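Local coordinates for uncharacterized protein (Psychrobacter arcticus, PDB 2PN2) that is of unknown function but belongs to the OsmC family and is a putative osmotic-stress and detoxification response protein, at residues I77-K80 / A81-E85; I126-N129 / T130-C134. All blocks are in the same frame, centred on the assembly; numbering follows the deposited sequence. Where two conformers were deposited one is given.

Interaction 1: I77-K80 / A81-E85; sequences IGIK and ARDME
The side chain of Met84, present as selenomethionine, folds back over Lys80, one helical turn earlier. Its CB lies 3.5 Å from Lys80 O, and CG comes nearer still, 3.2 Å from the same Lys80 O, because chi1 of -60° sets CG beside the backbone N and anti to the carbonyl carbon. Beyond CG the chain runs on to SE, which lies 3.9 Å from Lys80 O and 4.1 Å from Lys80 CG, the two side chains passing at a slant; a bend at the last torsion then turns CE off. The carbonyl under this side chain is already engaged: Met84 N donates to Lys80 O at 3.0 Å. This is the final turn of helix 61-83, which stops in a Schellman motif: Glu85 takes a positive phi of 61°, and its N bonds weakly back to Arg82 O. In the turn before Glu85, Ala81 N bonds to Ile77 O at 2.7 Å, Arg82 N to Gly78 O, and Asp83 N to Ile79 O. Asp83 and Ile79 run alongside each other in the same direction, with Asp83 OD2 4.1 Å from Ile79 CG2. The same OD2 stands 3.5 Å from Ile79 O, an approach of two acceptors that would probably be mildly unfavourable. Lys80 packs on Ile126 and Thr130 of helix 121-132. Elsewhere round the turn, Ile77 faces inward onto Phe127 and Ala131 of that helix, and Ile79 packs on Asn52 of the second subunit.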
loop_
_atom_site.group_PDB
_atom_site.type_symbol
_atom_site.label_atom_id
_atom_site.label_comp_id
_atom_site.label_asym_id
_atom_site.label_seq_id
_atom_site.Cartn_x
_atom_site.Cartn_y
_atom_site.Cartn_z
ATOM N N ILE A 77 16.374 4.728 -0.730
ATOM C CA ILE A 77 17.531 5.182 0.095
ATOM C C ILE A 77 18.581 4.059 0.177
ATOM O O ILE A 77 19.777 4.330 0.061
ATOM C CB ILE A 77 17.128 5.692 1.527
ATOM C CG1 ILE A 77 16.447 7.057 1.415
ATOM C CG2 ILE A 77 18.370 5.835 2.439
ATOM C CD1 ILE A 77 15.706 7.509 2.691
ATOM N N GLY A 78 18.128 2.813 0.344
ATOM C CA GLY A 78 19.026 1.638 0.359
ATOM C C GLY A 78 19.850 1.467 -0.911
ATOM O O GLY A 78 21.015 1.105 -0.847
ATOM N N ILE A 79 19.236 1.733 -2.063
ATOM C CA ILE A 79 19.928 1.701 -3.362
ATOM C C ILE A 79 21.017 2.771 -3.384
ATOM O O ILE A 79 22.139 2.502 -3.804
ATOM C CB ILE A 79 18.946 1.950 -4.545
ATOM C CG1 ILE A 79 17.982 0.767 -4.693
ATOM C CG2 ILE A 79 19.701 2.186 -5.853
ATOM C CD1 ILE A 79 16.965 0.917 -5.831
ATOM N N LYS A 80 20.675 3.966 -2.907
ATOM C CA LYS A 80 21.607 5.099 -2.858
ATOM C C LYS A 80 22.716 4.835 -1.846
ATOM O O LYS A 80 23.880 5.116 -2.132
ATOM C CB LYS A 80 20.902 6.425 -2.530
ATOM C CG LYS A 80 21.660 7.625 -3.117
ATOM C CD LYS A 80 21.258 7.845 -4.587
ATOM C CE LYS A 80 22.347 8.486 -5.410
ATOM N NZ LYS A 80 22.888 9.723 -4.817
ATOM N N ALA A 81 22.352 4.288 -0.681
ATOM C CA ALA A 81 23.337 3.902 0.365
ATOM C C ALA A 81 24.269 2.802 -0.097
ATOM O O ALA A 81 25.429 2.780 0.323
ATOM C CB ALA A 81 22.641 3.484 1.667
ATOM N N ARG A 82 23.761 1.887 -0.935
ATOM C CA ARG A 82 24.580 0.802 -1.490
ATOM C C ARG A 82 25.592 1.393 -2.462
ATOM O O ARG A 82 26.768 1.023 -2.423
ATOM C CB ARG A 82 23.729 -0.270 -2.185
ATOM C CG ARG A 82 24.530 -1.434 -2.781
ATOM C CD ARG A 82 23.632 -2.428 -3.468
ATOM N NE ARG A 82 22.789 -3.155 -2.519
ATOM C CZ ARG A 82 21.808 -4.001 -2.844
ATOM N NH1 ARG A 82 21.485 -4.253 -4.112
ATOM N NH2 ARG A 82 21.129 -4.604 -1.875
ATOM N N ASP A 83 25.131 2.296 -3.334
ATOM C CA ASP A 83 26.017 2.963 -4.302
ATOM C C ASP A 83 27.091 3.816 -3.620
ATOM O O ASP A 83 28.198 3.906 -4.118
ATOM C CB ASP A 83 25.239 3.869 -5.261
ATOM C CG ASP A 83 24.358 3.111 -6.243
ATOM O OD1 ASP A 83 24.595 1.915 -6.504
ATOM O OD2 ASP A 83 23.421 3.747 -6.779
HETATM N N MSE A 84 26.740 4.441 -2.500
HETATM C CA MSE A 84 27.677 5.248 -1.712
HETATM C C MSE A 84 28.468 4.444 -0.664
HETATM O O MSE A 84 29.297 5.024 0.043
HETATM C CB MSE A 84 26.914 6.394 -1.043
HETATM C CG MSE A 84 26.242 7.315 -2.052
HETATM SE SE MSE A 84 25.170 8.679 -1.233
HETATM C CE MSE A 84 26.678 9.675 -0.557
ATOM N N GLU A 85 28.221 3.130 -0.564
ATOM C CA GLU A 85 28.912 2.222 0.373
ATOM C C GLU A 85 28.713 2.590 1.863
ATOM O O GLU A 85 29.654 2.557 2.673
ATOM C CB GLU A 85 30.392 2.055 -0.025
ATOM C CG GLU A 85 30.569 1.498 -1.452
ATOM C CD GLU A 85 32.007 1.177 -1.836
ATOM O OE1 GLU A 85 32.832 0.833 -0.951
ATOM O OE2 GLU A 85 32.311 1.249 -3.050
#

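Interaction 2: I126-N129 / T130-C134; sequences IFYN and TALTC
The Tyr128 ring approaches Leu132 CD1 obliquely, its CE2 3.5 Å from that methyl, while Asn129 OD1 sits in the ring plane at an edge. With chi1 of -178° the ring swings to the carbonyl side of its residue, the side on which Leu132 follows one turn later; both side chains also rest on Val148. The Phe127 ring turns to the other flank and meets the ring of Phe115, their planes about 25° apart. Ile126 O is gripped twice by Thr130: N arrives nearly straight at 2.8 Å, and OG1 donates at 2.7 Å from above the carbonyl plane. A valine in place of Thr130 has no hydroxyl to give, and Ile126 O would probably be held less firmly without its second donor. Thr133 also uses both N and OG1, but on the carbonyl three residues back: OG1 at 3.0 Å and N at 3.2 Å reach Thr130 O from the same face. These bonds close the last turn of helix 121-132, the crossover helix of a beta-alpha-beta unit between strands 105-114 and 145-150; just beyond it Cys134 touches Cys72, an arrangement consistent with the paired cysteines of OsmC-type peroxidases.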
loop_
_atom_site.group_PDB
_atom_site.type_symbol
_atom_site.label_atom_id
_atom_site.label_comp_id
_atom_site.label_asym_id
_atom_site.label_seq_id
_atom_site.Cartn_x
_atom_site.Cartn_y
_atom_site.Cartn_z
ATOM N N ILE A 126 20.843 14.077 0.198
ATOM C CA ILE A 126 20.739 13.090 -0.902
ATOM C C ILE A 126 19.611 12.112 -0.568
ATOM O O ILE A 126 18.677 11.925 -1.376
ATOM C CB ILE A 126 22.091 12.357 -1.175
ATOM C CG1 ILE A 126 23.084 13.333 -1.824
ATOM C CG2 ILE A 126 21.890 11.130 -2.109
ATOM C CD1 ILE A 126 24.614 12.889 -1.810
ATOM N N PHE A 127 19.665 11.540 0.641
ATOM C CA PHE A 127 18.633 10.586 1.075
ATOM C C PHE A 127 17.253 11.207 1.171
ATOM O O PHE A 127 16.258 10.569 0.803
ATOM C CB PHE A 127 18.968 9.909 2.414
ATOM C CG PHE A 127 20.208 9.057 2.410
ATOM C CD1 PHE A 127 20.734 8.471 1.242
ATOM C CD2 PHE A 127 20.778 8.708 3.633
ATOM C CE1 PHE A 127 21.853 7.640 1.299
ATOM C CE2 PHE A 127 21.891 7.875 3.701
ATOM C CZ PHE A 127 22.440 7.345 2.531
ATOM N N TYR A 128 17.188 12.447 1.643
ATOM C CA TYR A 128 15.913 13.157 1.701
ATOM C C TYR A 128 15.301 13.309 0.302
ATOM O O TYR A 128 14.145 12.928 0.065
ATOM C CB TYR A 128 16.106 14.538 2.322
ATOM C CG TYR A 128 14.828 15.308 2.452
ATOM C CD1 TYR A 128 13.943 15.028 3.480
ATOM C CD2 TYR A 128 14.487 16.312 1.533
ATOM C CE1 TYR A 128 12.737 15.732 3.603
ATOM C CE2 TYR A 128 13.277 17.033 1.654
ATOM C CZ TYR A 128 12.412 16.731 2.696
ATOM O OH TYR A 128 11.215 17.421 2.844
ATOM N N ASN A 129 16.100 13.864 -0.602
ATOM C CA ASN A 129 15.675 14.103 -1.984
ATOM C C ASN A 129 15.346 12.832 -2.756
ATOM O O ASN A 129 14.348 12.812 -3.479
ATOM C CB ASN A 129 16.719 14.918 -2.752
ATOM C CG ASN A 129 16.921 16.332 -2.178
ATOM O OD1 ASN A 129 16.060 16.876 -1.497
ATOM N ND2 ASN A 129 18.069 16.924 -2.476
ATOM N N THR A 130 16.166 11.785 -2.594
ATOM C CA THR A 130 15.916 10.492 -3.258
ATOM C C THR A 130 14.588 9.895 -2.783
ATOM O O THR A 130 13.818 9.405 -3.600
ATOM C CB THR A 130 17.051 9.464 -3.046
ATOM O OG1 THR A 130 18.317 10.085 -3.269
ATOM C CG2 THR A 130 16.908 8.312 -4.015
ATOM N N ALA A 131 14.341 9.957 -1.467
ATOM C CA ALA A 131 13.082 9.519 -0.836
ATOM C C ALA A 131 11.818 10.144 -1.446
ATOM O O ALA A 131 10.848 9.435 -1.745
ATOM C CB ALA A 131 13.105 9.833 0.647
ATOM N N LEU A 132 11.828 11.468 -1.594
ATOM C CA LEU A 132 10.690 12.207 -2.185
ATOM C C LEU A 132 10.414 11.903 -3.672
ATOM O O LEU A 132 9.311 12.164 -4.141
ATOM C CB LEU A 132 10.830 13.726 -1.956
ATOM C CG LEU A 132 10.694 14.246 -0.510
ATOM C CD1 LEU A 132 10.758 15.790 -0.479
ATOM C CD2 LEU A 132 9.395 13.792 0.111
ATOM N N THR A 133 11.394 11.355 -4.395
ATOM C CA THR A 133 11.223 10.994 -5.816
ATOM C C THR A 133 10.840 9.525 -6.050
ATOM O O THR A 133 10.697 9.122 -7.216
ATOM C CB THR A 133 12.534 11.287 -6.660
ATOM O OG1 THR A 133 13.546 10.289 -6.418
ATOM C CG2 THR A 133 13.072 12.678 -6.372
ATOM N N CYS A 134 10.630 8.741 -4.980
ATOM C CA CYS A 134 10.460 7.292 -5.119
ATOM C C CYS A 134 9.137 6.920 -5.780
ATOM O O CYS A 134 8.205 7.727 -5.770
ATOM C CB CYS A 134 10.628 6.578 -3.773
ATOM S SG CYS A 134 9.232 6.668 -2.666
#

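In the fold
Interactions 1 and 2 are both C-terminal helix turns, of helices 61-83 and 121-132, and the two helices pack on each other with contact centres about 12 Å apart. Lys80 of interaction 1 packs on interaction 2, its NZ 3.2 Å from Ile126 CG2, and Ile77 CG1 lies 3.6 Å from Phe127 O. Both interactions are partly buried: Ile77, Ala81, Phe127 and Ala131 are buried, while Asp83, Asn129 and Thr133 are exposed. Interaction 1 lies farther from the chain centre and reaches the second subunit; its polar bonding across the segments is all backbone. Interaction 2 touches no other chain of the assembly, adds threonine hydroxyls to its carbonyls and leans on strand 145-150.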